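PDB 3X44: O-ureido-L-serine synthase, which catalyses the pyridoxal-phosphate-dependent addition of hydroxyurea to O-acetyl-L-serine, giving O-ureido-L-serine for D-cycloserine biosynthesis, and can also use sulfide to make cysteine. Local coordinates for residues 152-157 with 184-188; 45-50 with 147-152; 216-220 with 242-247. The protein carries 1 engineered substitution. All coordinates share one frame; numbering follows the deposited sequence.

Contact 1: 152-157 with 184-188; sequences HRETTA and GVGQM
His152 rests its CB against Gly184 CA, 3.9 Å away, and then turns its imidazole out of the helix-helix interface. The ring is held from within its own helix: ND1 and Thr156 OG1, 2.9 Å apart, share a hydrogen bond across a pi-type turn, and the side chain lies close to that of Thr181, a residue of the cofactor site. Arg153 makes the most extensive contact. Its aliphatic part runs over the backbone of Gly184, with CG 3.2 Å from Gly184 O, and the extended chain carries the guanidinium to the amide of Gln187. NE and NH2 both donate to Gln187 OE1, at 2.6 and 2.9 Å, in a side-on grip on a single oxygen. The guanidinium and amide planes are only 19° apart; NE meets the oxygen almost head-on, whereas NH2 uses a lone pair in the carbonyl plane. Asp232 accepts from Gln187 NE2, consistent with an amide orientation that turns OE1 to the arginine. Met188, one residue beyond Gln187 on the second helix, passes across Arg153 at about a right angle, its CG 3.6 Å from Arg153 CB; bends at chi2 and chi3 fold the thioether back beside the arginine's CB and CG. The segments 152-157 and 184-188, of helices 147-164 and 180-192, cross nearly at right angles (-88°), their axes 8.0 Å apart at the closest, an approach consistent with Gly184, which has no side chain to collide with His152 CB. Both helices belong to the fold type II framework of pyridoxal-phosphate enzymes, and helix 180-192 begins within the cofactor-binding stretch Gly177 to Thr181. Further along the first helix, Thr156 points its methyl CG2 at Val185 CG2. Ala157 follows, its CB 3.7 Å from Met188 CB, while Met188 also packs on Met188 of a second subunit.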
ATOM      1  N   HIS A 152       7.273  16.962   7.548  1.00 16.64           N
ATOM      2  CA  HIS A 152       8.371  16.011   7.370  1.00 15.09           C
ATOM      3  C   HIS A 152       8.506  15.104   8.581  1.00 17.03           C
ATOM      4  O   HIS A 152       8.894  13.943   8.455  1.00 15.63           O
ATOM      5  CB  HIS A 152       9.688  16.747   7.126  1.00 14.11           C
ATOM      6  CG  HIS A 152       9.773  17.363   5.766  1.00 14.97           C
ATOM      7  ND1 HIS A 152       9.880  16.610   4.614  1.00 15.65           N
ATOM      8  CD2 HIS A 152       9.735  18.656   5.371  1.00 12.38           C
ATOM      9  CE1 HIS A 152       9.904  17.416   3.568  1.00 14.15           C
ATOM     10  NE2 HIS A 152       9.818  18.661   4.000  1.00 15.41           N
ATOM     11  N   ARG A 153       8.189  15.634   9.759  1.00 15.30           N
ATOM     12  CA  ARG A 153       8.260  14.830  10.970  1.00 19.94           C
ATOM     13  C   ARG A 153       7.163  13.772  10.903  1.00 18.60           C
ATOM     14  O   ARG A 153       7.350  12.628  11.306  1.00 17.93           O
ATOM     15  CB  ARG A 153       8.000  15.687  12.211  1.00 18.90           C
ATOM     16  CG  ARG A 153       9.087  16.660  12.584  1.00 23.59           C
ATOM     17  CD  ARG A 153       8.714  17.352  13.895  1.00 22.32           C
ATOM     18  NE  ARG A 153       9.462  18.588  14.100  1.00 28.22           N
ATOM     19  CZ  ARG A 153       8.982  19.803  13.853  1.00 29.75           C
ATOM     20  NH1 ARG A 153       7.748  19.948  13.387  1.00 30.53           N
ATOM     21  NH2 ARG A 153       9.735  20.873  14.074  1.00 29.19           N
ATOM     22  N   GLU A 154       6.011  14.173  10.383  1.00 21.55           N
ATOM     23  CA  GLU A 154       4.858  13.286  10.335  1.00 20.62           C
ATOM     24  C   GLU A 154       4.757  12.325   9.161  1.00 20.14           C
ATOM     25  O   GLU A 154       4.124  11.277   9.284  1.00 21.60           O
ATOM     26  CB  GLU A 154       3.573  14.119  10.441  1.00 21.22           C
ATOM     27  CG  GLU A 154       3.473  14.900  11.744  1.00 19.52           C
ATOM     28  CD  GLU A 154       2.599  16.136  11.646  1.00 22.60           C
ATOM     29  OE1 GLU A 154       1.443  16.020  11.197  1.00 24.58           O
ATOM     30  OE2 GLU A 154       3.068  17.227  12.031  1.00 23.62           O
ATOM     31  N   THR A 155       5.358  12.668   8.025  1.00 15.88           N
ATOM     32  CA  THR A 155       5.286  11.776   6.879  1.00 17.16           C
ATOM     33  C   THR A 155       6.644  11.233   6.453  1.00 16.08           C
ATOM     34  O   THR A 155       6.901  10.042   6.581  1.00 18.45           O
ATOM     35  CB  THR A 155       4.603  12.463   5.674  1.00 15.91           C
ATOM     36  OG1 THR A 155       5.347  13.624   5.288  1.00 16.26           O
ATOM     37  CG2 THR A 155       3.186  12.881   6.043  1.00 13.77           C
ATOM     38  N   THR A 156       7.507  12.110   5.951  1.00 16.73           N
ATOM     39  CA  THR A 156       8.833  11.711   5.491  1.00 18.69           C
ATOM     40  C   THR A 156       9.595  10.877   6.509  1.00 18.89           C
ATOM     41  O   THR A 156      10.174   9.848   6.167  1.00 17.14           O
ATOM     42  CB  THR A 156       9.695  12.932   5.155  1.00 17.91           C
ATOM     43  OG1 THR A 156       8.908  13.875   4.418  1.00 19.61           O
ATOM     44  CG2 THR A 156      10.908  12.506   4.330  1.00 16.48           C
ATOM     45  N   ALA A 157       9.612  11.347   7.751  1.00 14.06           N
ATOM     46  CA  ALA A 157      10.291  10.645   8.834  1.00 19.21           C
ATOM     47  C   ALA A 157       9.578   9.337   9.195  1.00 17.29           C
ATOM     48  O   ALA A 157      10.221   8.334   9.513  1.00 18.56           O
ATOM     49  CB  ALA A 157      10.370  11.551  10.074  1.00 14.92           C
ATOM     50  N   GLY A 184      12.898  18.336  10.084  1.00 15.47           N
ATOM     51  CA  GLY A 184      11.781  17.454  10.391  1.00 12.47           C
ATOM     52  C   GLY A 184      12.202  16.008  10.588  1.00 13.88           C
ATOM     53  O   GLY A 184      11.831  15.369  11.579  1.00 13.00           O
ATOM     54  N   VAL A 185      12.981  15.481   9.648  1.00 11.42           N
ATOM     55  CA  VAL A 185      13.436  14.104   9.764  1.00 12.16           C
ATOM     56  C   VAL A 185      14.491  13.977  10.864  1.00 13.79           C
ATOM     57  O   VAL A 185      14.455  13.043  11.666  1.00 13.41           O
ATOM     58  CB  VAL A 185      14.027  13.594   8.440  1.00 11.91           C
ATOM     59  CG1 VAL A 185      14.509  12.158   8.613  1.00 17.95           C
ATOM     60  CG2 VAL A 185      12.973  13.648   7.344  1.00 12.33           C
ATOM     61  N   GLY A 186      15.415  14.932  10.900  1.00 17.39           N
ATOM     62  CA  GLY A 186      16.472  14.908  11.895  1.00 19.11           C
ATOM     63  C   GLY A 186      15.968  14.853  13.324  1.00 20.93           C
ATOM     64  O   GLY A 186      16.550  14.172  14.174  1.00 19.71           O
ATOM     65  N   GLN A 187      14.876  15.567  13.587  1.00 21.49           N
ATOM     66  CA  GLN A 187      14.297  15.626  14.923  1.00 21.35           C
ATOM     67  C   GLN A 187      13.593  14.343  15.357  1.00 21.18           C
ATOM     68  O   GLN A 187      13.609  13.992  16.541  1.00 17.20           O
ATOM     69  CB  GLN A 187      13.333  16.805  15.013  1.00 19.96           C
ATOM     70  CG  GLN A 187      14.036  18.137  15.206  1.00 21.64           C
ATOM     71  CD  GLN A 187      13.079  19.301  15.240  1.00 20.25           C
ATOM     72  OE1 GLN A 187      11.923  19.183  14.834  1.00 24.35           O
ATOM     73  NE2 GLN A 187      13.554  20.439  15.725  1.00 21.96           N
ATOM     74  N   MET A 188      12.977  13.644  14.407  1.00 20.96           N
ATOM     75  CA  MET A 188      12.288  12.401  14.723  1.00 20.94           C
ATOM     76  C   MET A 188      13.337  11.302  14.876  1.00 21.46           C
ATOM     77  O   MET A 188      13.192  10.400  15.703  1.00 17.12           O
ATOM     78  CB  MET A 188      11.287  12.049  13.617  1.00 19.02           C
ATOM     79  CG  MET A 188      10.141  13.056  13.488  1.00 22.19           C
ATOM     80  SD  MET A 188       9.470  13.641  15.077  1.00 22.96           S
ATOM     81  CE  MET A 188       8.540  12.232  15.566  1.00 23.69           C
TER

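Contact 2: 45-50 with 147-152; sequences RLALSV and ANPSYH
Tyr151 lays its ring against helix 43-56, with one face over the carbonyl of Arg45, whose O is 3.4 Å from CD2. Its CG stands anti to the backbone N (chi1 -156°), which carries the ring across the helix surface: Arg45 CB packs on CD2, Ser49 CB lies obliquely by the inner ring, and Leu48 CD2 meets the phenol end, 3.3 Å from OH. Ala165 of a second subunit also touches Tyr151. Beside it Ser49 OG donates a very short hydrogen bond of 2.5 Å to Ala147 O, joining a side chain of helix 43-56 to a main-chain carbonyl of segment 147-152. Leu46 CD1 presses on the Asn148 amide, 3.4 Å from ND2; that nitrogen is hydrogen-bonded to Thr178 OG1, in the cofactor-binding loop, and to Gln142 O. A water weakly bridges Leu46 N and His152 NE2. Arg45 passes CD by the His152 imidazole and sends its guanidinium on to salt bridges with Glu34 and Glu159. Helix 43-56 begins at Ala43, engineered in place of the cofactor-carrying lysine, and packs on helix 147-164 beside the active site. The segments 45-50 and 147-152 cross at 115°, their axes 8.4 Å apart at the closest, while helix 73-85 packs on Ala47 of helix 43-56.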
ATOM      1  N   ARG A  45       5.258  17.967  -0.372  1.00 19.69           N
ATOM      2  CA  ARG A  45       4.945  17.820   1.045  1.00 18.57           C
ATOM      3  C   ARG A  45       4.780  19.170   1.736  1.00 19.13           C
ATOM      4  O   ARG A  45       3.888  19.353   2.561  1.00 18.76           O
ATOM      5  CB  ARG A  45       6.036  17.011   1.747  1.00 20.72           C
ATOM      6  CG  ARG A  45       6.177  15.576   1.246  1.00 19.87           C
ATOM      7  CD  ARG A  45       7.469  14.952   1.757  1.00 19.96           C
ATOM      8  NE  ARG A  45       7.744  13.649   1.154  1.00 21.06           N
ATOM      9  CZ  ARG A  45       7.357  12.488   1.676  1.00 19.68           C
ATOM     10  NH1 ARG A  45       6.675  12.466   2.814  1.00 18.09           N
ATOM     11  NH2 ARG A  45       7.661  11.347   1.061  1.00 16.27           N
ATOM     12  N   LEU A  46       5.651  20.108   1.392  1.00 17.10           N
ATOM     13  CA  LEU A  46       5.609  21.438   1.968  1.00 18.36           C
ATOM     14  C   LEU A  46       4.398  22.206   1.440  1.00 20.91           C
ATOM     15  O   LEU A  46       3.659  22.817   2.211  1.00 21.17           O
ATOM     16  CB  LEU A  46       6.899  22.183   1.616  1.00 21.33           C
ATOM     17  CG  LEU A  46       7.081  23.644   2.029  1.00 24.08           C
ATOM     18  CD1 LEU A  46       8.569  23.953   2.087  1.00 24.01           C
ATOM     19  CD2 LEU A  46       6.396  24.564   1.031  1.00 22.84           C
ATOM     20  N   ALA A  47       4.196  22.163   0.124  1.00 19.96           N
ATOM     21  CA  ALA A  47       3.090  22.872  -0.504  1.00 20.16           C
ATOM     22  C   ALA A  47       1.740  22.510   0.094  1.00 20.77           C
ATOM     23  O   ALA A  47       0.939  23.389   0.402  1.00 21.22           O
ATOM     24  CB  ALA A  47       3.088  22.608  -2.002  1.00 15.46           C
ATOM     25  N   LEU A  48       1.491  21.215   0.245  1.00 19.75           N
ATOM     26  CA  LEU A  48       0.236  20.734   0.809  1.00 20.15           C
ATOM     27  C   LEU A  48       0.117  21.155   2.271  1.00 19.19           C
ATOM     28  O   LEU A  48      -0.928  21.640   2.714  1.00 16.14           O
ATOM     29  CB  LEU A  48       0.172  19.206   0.716  1.00 21.14           C
ATOM     30  CG  LEU A  48      -1.055  18.536   1.332  1.00 24.26           C
ATOM     31  CD1 LEU A  48      -2.291  18.897   0.525  1.00 24.64           C
ATOM     32  CD2 LEU A  48      -0.852  17.033   1.367  1.00 27.32           C
ATOM     33  N   SER A  49       1.204  20.971   3.013  1.00 17.49           N
ATOM     34  CA  SER A  49       1.218  21.298   4.424  1.00 17.50           C
ATOM     35  C   SER A  49       0.923  22.754   4.728  1.00 16.26           C
ATOM     36  O   SER A  49       0.076  23.052   5.566  1.00 18.74           O
ATOM     37  CB  SER A  49       2.561  20.928   5.043  1.00 19.15           C
ATOM     38  OG  SER A  49       2.497  21.089   6.448  1.00 19.39           O
ATOM     39  N   VAL A  50       1.629  23.656   4.055  1.00 19.19           N
ATOM     40  CA  VAL A  50       1.445  25.082   4.274  1.00 20.36           C
ATOM     41  C   VAL A  50       0.024  25.524   3.928  1.00 20.75           C
ATOM     42  O   VAL A  50      -0.586  26.313   4.653  1.00 17.55           O
ATOM     43  CB  VAL A  50       2.456  25.903   3.438  1.00 22.73           C
ATOM     44  CG1 VAL A  50       2.157  27.386   3.576  1.00 21.78           C
ATOM     45  CG2 VAL A  50       3.889  25.597   3.902  1.00 22.06           C
ATOM     46  N   ALA A 147       4.969  24.730   9.486  1.00 18.17           N
ATOM     47  CA  ALA A 147       4.212  23.717   8.750  1.00 17.95           C
ATOM     48  C   ALA A 147       5.094  22.949   7.764  1.00 16.49           C
ATOM     49  O   ALA A 147       4.705  21.903   7.255  1.00 18.67           O
ATOM     50  CB  ALA A 147       3.052  24.377   8.005  1.00 17.40           C
ATOM     51  N   ASN A 148       6.278  23.480   7.496  1.00 16.72           N
ATOM     52  CA  ASN A 148       7.219  22.861   6.574  1.00 18.33           C
ATOM     53  C   ASN A 148       7.862  21.648   7.257  1.00 17.87           C
ATOM     54  O   ASN A 148       7.541  20.510   6.920  1.00 16.69           O
ATOM     55  CB  ASN A 148       8.254  23.915   6.141  1.00 16.10           C
ATOM     56  CG  ASN A 148       9.412  23.335   5.343  1.00 15.78           C
ATOM     57  OD1 ASN A 148       9.490  22.128   5.089  1.00 17.73           O
ATOM     58  ND2 ASN A 148      10.326  24.209   4.939  1.00 13.26           N
ATOM     59  N   PRO A 149       8.747  21.873   8.248  1.00 18.65           N
ATOM     60  CA  PRO A 149       9.385  20.740   8.930  1.00 19.61           C
ATOM     61  C   PRO A 149       8.399  19.776   9.598  1.00 17.56           C
ATOM     62  O   PRO A 149       8.678  18.584   9.733  1.00 19.33           O
ATOM     63  CB  PRO A 149      10.316  21.411   9.956  1.00 19.28           C
ATOM     64  CG  PRO A 149       9.760  22.778  10.140  1.00 19.26           C
ATOM     65  CD  PRO A 149       9.202  23.162   8.803  1.00 16.95           C
ATOM     66  N   SER A 150       7.243  20.291  10.010  1.00 18.11           N
ATOM     67  CA  SER A 150       6.250  19.458  10.671  1.00 19.44           C
ATOM     68  C   SER A 150       5.692  18.370   9.760  1.00 17.80           C
ATOM     69  O   SER A 150       5.477  17.247  10.203  1.00 16.52           O
ATOM     70  CB  SER A 150       5.106  20.320  11.222  1.00 24.80           C
ATOM     71  OG  SER A 150       4.103  20.520  10.243  1.00 28.05           O
ATOM     72  N   TYR A 151       5.456  18.677   8.491  1.00 18.58           N
ATOM     73  CA  TYR A 151       4.936  17.638   7.606  1.00 18.06           C
ATOM     74  C   TYR A 151       6.009  16.582   7.383  1.00 16.67           C
ATOM     75  O   TYR A 151       5.700  15.441   7.073  1.00 19.52           O
ATOM     76  CB  TYR A 151       4.491  18.219   6.265  1.00 17.88           C
ATOM     77  CG  TYR A 151       3.451  17.365   5.559  1.00 15.27           C
ATOM     78  CD1 TYR A 151       2.104  17.412   5.929  1.00 17.84           C
ATOM     79  CD2 TYR A 151       3.818  16.521   4.511  1.00 17.52           C
ATOM     80  CE1 TYR A 151       1.141  16.630   5.254  1.00 19.18           C
ATOM     81  CE2 TYR A 151       2.874  15.748   3.843  1.00 18.26           C
ATOM     82  CZ  TYR A 151       1.544  15.804   4.211  1.00 19.09           C
ATOM     83  OH  TYR A 151       0.630  15.039   3.515  1.00 22.91           O
ATOM     84  N   HIS A 152       7.273  16.962   7.548  1.00 16.64           N
ATOM     85  CA  HIS A 152       8.371  16.011   7.370  1.00 15.09           C
ATOM     86  C   HIS A 152       8.506  15.104   8.581  1.00 17.03           C
ATOM     87  O   HIS A 152       8.894  13.943   8.455  1.00 15.63           O
ATOM     88  CB  HIS A 152       9.688  16.747   7.126  1.00 14.11           C
ATOM     89  CG  HIS A 152       9.773  17.363   5.766  1.00 14.97           C
ATOM     90  ND1 HIS A 152       9.880  16.610   4.614  1.00 15.65           N
ATOM     91  CD2 HIS A 152       9.735  18.656   5.371  1.00 12.38           C
ATOM     92  CE1 HIS A 152       9.904  17.416   3.568  1.00 14.15           C
ATOM     93  NE2 HIS A 152       9.818  18.661   4.000  1.00 15.41           N
TER
HETATM   94  O   HOH W   1       8.419  19.534   1.169  1.00 23.53           O

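Contact 3: 216-220 with 242-247; sequences PHQIQ and MDEVTA
Glu244, in the first turn of helix 244-257, reaches over to the loop 216-220 and takes two hydrogen bonds from Gln218. The helix follows strand 238-242, at one edge of the mixed sheet of this type II pyridoxal-phosphate fold, while the loop leads to Gln220, part of the ligand pocket. Of the two bonds, that from the backbone Gln218 N to Glu244 OE2 is the shorter at 2.7 Å; Gln218 NE2 gives the other, to OE1, at 3.1 Å. Both are fairly straight, yet both donors approach from above the carboxylate plane, and the amide stands 74° to it. The carboxylate thus spans main chain and side chain of one residue. The glutamate's CG lies between its backbone N and carbonyl carbon (chi1 56°), and from there the extended chain delivers the carboxylate to the loop. Asn205 adds a weak bond to OE2.

Apolar contact falls to Ile219. Its CG1 lies 3.7 Å from Glu244 CB, and CD1 continues toward the helix, approaching Met242 O and Ala247 CB. Ile264 and Pro203 also pack on this side chain, which comes close to Ser265 of the cofactor site.

Local hydrogen bonds shape each segment separately. Asp243 is the N-cap of the helix, its OD2 accepting from Thr246 N at 2.8 Å. In the loop Ile219 centres an inverse gamma turn, and its N donates to His217 ND1, 3.1 Å away and tilted 21° from the imidazole plane.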
ATOM      1  N   PRO A 216      26.276  32.103  -6.269  1.00 20.43           N
ATOM      2  CA  PRO A 216      25.294  31.380  -7.082  1.00 22.18           C
ATOM      3  C   PRO A 216      25.953  30.038  -7.431  1.00 23.20           C
ATOM      4  O   PRO A 216      27.149  29.992  -7.713  1.00 23.14           O
ATOM      5  CB  PRO A 216      25.111  32.274  -8.308  1.00 22.18           C
ATOM      6  CG  PRO A 216      25.484  33.645  -7.835  1.00 21.63           C
ATOM      7  CD  PRO A 216      26.561  33.451  -6.789  1.00 18.79           C
ATOM      8  N   HIS A 217      25.190  28.952  -7.388  1.00 22.60           N
ATOM      9  CA  HIS A 217      25.746  27.632  -7.679  1.00 19.95           C
ATOM     10  C   HIS A 217      24.794  26.818  -8.547  1.00 18.93           C
ATOM     11  O   HIS A 217      23.659  27.231  -8.791  1.00 18.30           O
ATOM     12  CB  HIS A 217      26.019  26.887  -6.374  1.00 20.11           C
ATOM     13  CG  HIS A 217      24.795  26.695  -5.537  1.00 23.01           C
ATOM     14  ND1 HIS A 217      24.019  25.558  -5.607  1.00 23.19           N
ATOM     15  CD2 HIS A 217      24.170  27.525  -4.670  1.00 20.30           C
ATOM     16  CE1 HIS A 217      22.968  25.698  -4.821  1.00 24.59           C
ATOM     17  NE2 HIS A 217      23.035  26.883  -4.241  1.00 24.21           N
ATOM     18  N   GLN A 218      25.251  25.648  -8.985  1.00 16.88           N
ATOM     19  CA  GLN A 218      24.453  24.809  -9.866  1.00 20.25           C
ATOM     20  C   GLN A 218      23.630  23.688  -9.239  1.00 21.11           C
ATOM     21  O   GLN A 218      22.954  22.949  -9.954  1.00 19.67           O
ATOM     22  CB  GLN A 218      25.355  24.235 -10.954  1.00 22.00           C
ATOM     23  CG  GLN A 218      26.144  25.313 -11.670  1.00 26.59           C
ATOM     24  CD  GLN A 218      26.652  24.869 -13.018  1.00 28.15           C
ATOM     25  OE1 GLN A 218      25.895  24.800 -13.988  1.00 29.75           O
ATOM     26  NE2 GLN A 218      27.942  24.566 -13.089  1.00 30.82           N
ATOM     27  N   ILE A 219      23.674  23.540  -7.920  1.00 17.33           N
ATOM     28  CA  ILE A 219      22.874  22.479  -7.316  1.00 18.80           C
ATOM     29  C   ILE A 219      21.512  23.051  -6.938  1.00 18.50           C
ATOM     30  O   ILE A 219      21.169  23.195  -5.765  1.00 17.57           O
ATOM     31  CB  ILE A 219      23.565  21.843  -6.090  1.00 15.57           C
ATOM     32  CG1 ILE A 219      25.012  21.483  -6.434  1.00 20.19           C
ATOM     33  CG2 ILE A 219      22.846  20.568  -5.716  1.00 15.74           C
ATOM     34  CD1 ILE A 219      25.791  20.861  -5.289  1.00 22.06           C
ATOM     35  N   GLN A 220      20.746  23.365  -7.979  1.00 18.73           N
ATOM     36  CA  GLN A 220      19.419  23.954  -7.866  1.00 18.41           C
ATOM     37  C   GLN A 220      18.566  23.388  -6.741  1.00 20.20           C
ATOM     38  O   GLN A 220      18.362  22.178  -6.643  1.00 16.30           O
ATOM     39  CB  GLN A 220      18.687  23.828  -9.211  1.00 18.75           C
ATOM     40  CG  GLN A 220      19.553  24.224 -10.405  1.00 19.10           C
ATOM     41  CD  GLN A 220      18.760  24.778 -11.582  1.00 21.16           C
ATOM     42  OE1 GLN A 220      17.591  25.136 -11.452  1.00 19.52           O
ATOM     43  NE2 GLN A 220      19.400  24.848 -12.741  1.00 22.28           N
ATOM     44  N   MET A 242      29.948  19.229  -0.831  1.00 20.33           N
ATOM     45  CA  MET A 242      29.926  18.420  -2.043  1.00 21.46           C
ATOM     46  C   MET A 242      29.955  19.405  -3.209  1.00 21.38           C
ATOM     47  O   MET A 242      29.184  20.368  -3.238  1.00 22.67           O
ATOM     48  CB  MET A 242      28.656  17.566  -2.104  1.00 20.66           C
ATOM     49  CG  MET A 242      28.463  16.823  -3.428  1.00 19.07           C
ATOM     50  SD  MET A 242      29.898  15.811  -3.907  1.00 22.23           S
ATOM     51  CE  MET A 242      29.960  14.639  -2.542  1.00 19.74           C
ATOM     52  N   ASP A 243      30.854  19.176  -4.158  1.00 21.74           N
ATOM     53  CA  ASP A 243      30.966  20.064  -5.304  1.00 21.77           C
ATOM     54  C   ASP A 243      29.912  19.709  -6.348  1.00 20.05           C
ATOM     55  O   ASP A 243      29.563  18.540  -6.533  1.00 19.52           O
ATOM     56  CB  ASP A 243      32.374  19.981  -5.900  1.00 23.76           C
ATOM     57  CG  ASP A 243      32.644  18.654  -6.561  1.00 24.02           C
ATOM     58  OD1 ASP A 243      32.988  17.700  -5.841  1.00 23.04           O
ATOM     59  OD2 ASP A 243      32.499  18.568  -7.799  1.00 28.00           O
ATOM     60  N   GLU A 244      29.417  20.728  -7.040  1.00 20.58           N
ATOM     61  CA  GLU A 244      28.370  20.542  -8.032  1.00 18.35           C
ATOM     62  C   GLU A 244      28.683  19.575  -9.163  1.00 19.67           C
ATOM     63  O   GLU A 244      27.808  18.832  -9.589  1.00 16.32           O
ATOM     64  CB  GLU A 244      27.946  21.898  -8.605  1.00 19.46           C
ATOM     65  CG  GLU A 244      29.072  22.721  -9.213  1.00 17.71           C
ATOM     66  CD  GLU A 244      28.667  24.164  -9.423  1.00 21.46           C
ATOM     67  OE1 GLU A 244      29.237  24.828 -10.316  1.00 24.23           O
ATOM     68  OE2 GLU A 244      27.771  24.638  -8.695  1.00 18.02           O
ATOM     69  N   VAL A 245      29.922  19.577  -9.645  1.00 20.00           N
ATOM     70  CA  VAL A 245      30.310  18.684 -10.731  1.00 21.28           C
ATOM     71  C   VAL A 245      30.195  17.225 -10.298  1.00 21.95           C
ATOM     72  O   VAL A 245      29.608  16.400 -11.010  1.00 25.05           O
ATOM     73  CB  VAL A 245      31.756  18.965 -11.204  1.00 21.06           C
ATOM     74  CG1 VAL A 245      32.083  18.117 -12.429  1.00 20.59           C
ATOM     75  CG2 VAL A 245      31.909  20.434 -11.539  1.00 22.30           C
ATOM     76  N   THR A 246      30.751  16.901  -9.137  1.00 20.39           N
ATOM     77  CA  THR A 246      30.673  15.536  -8.631  1.00 20.54           C
ATOM     78  C   THR A 246      29.203  15.125  -8.519  1.00 20.16           C
ATOM     79  O   THR A 246      28.832  14.004  -8.852  1.00 19.36           O
ATOM     80  CB  THR A 246      31.306  15.417  -7.237  1.00 19.83           C
ATOM     81  OG1 THR A 246      32.698  15.743  -7.310  1.00 23.33           O
ATOM     82  CG2 THR A 246      31.146  14.008  -6.709  1.00 23.05           C
ATOM     83  N   ALA A 247      28.374  16.050  -8.049  1.00 18.50           N
ATOM     84  CA  ALA A 247      26.944  15.799  -7.884  1.00 17.01           C
ATOM     85  C   ALA A 247      26.302  15.490  -9.229  1.00 18.19           C
ATOM     86  O   ALA A 247      25.523  14.541  -9.360  1.00 18.25           O
ATOM     87  CB  ALA A 247      26.269  17.022  -7.252  1.00 14.02           C
TER

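In the fold
Contacts 1 and 2 are buried neighbours, their centres about 10 Å apart, and share helix 147-164 and His152; Arg45 of contact 2 reaches Thr155 of contact 1 through a weak hydrogen bond. Each is a steep helix crossing, but contact 1 adds a two-nitrogen grip by arginine on an amide, whereas contact 2 relies on a tyrosine ring and a serine bonded to a helix carbonyl. Contact 3, its centre about 25 Å from those of both others and across the chain's centre, is only partly buried and joins a loop to a helix start through a carboxylate. Contacts 1 and 2 also touch a second subunit; no other chain of the assembly meets contact 3.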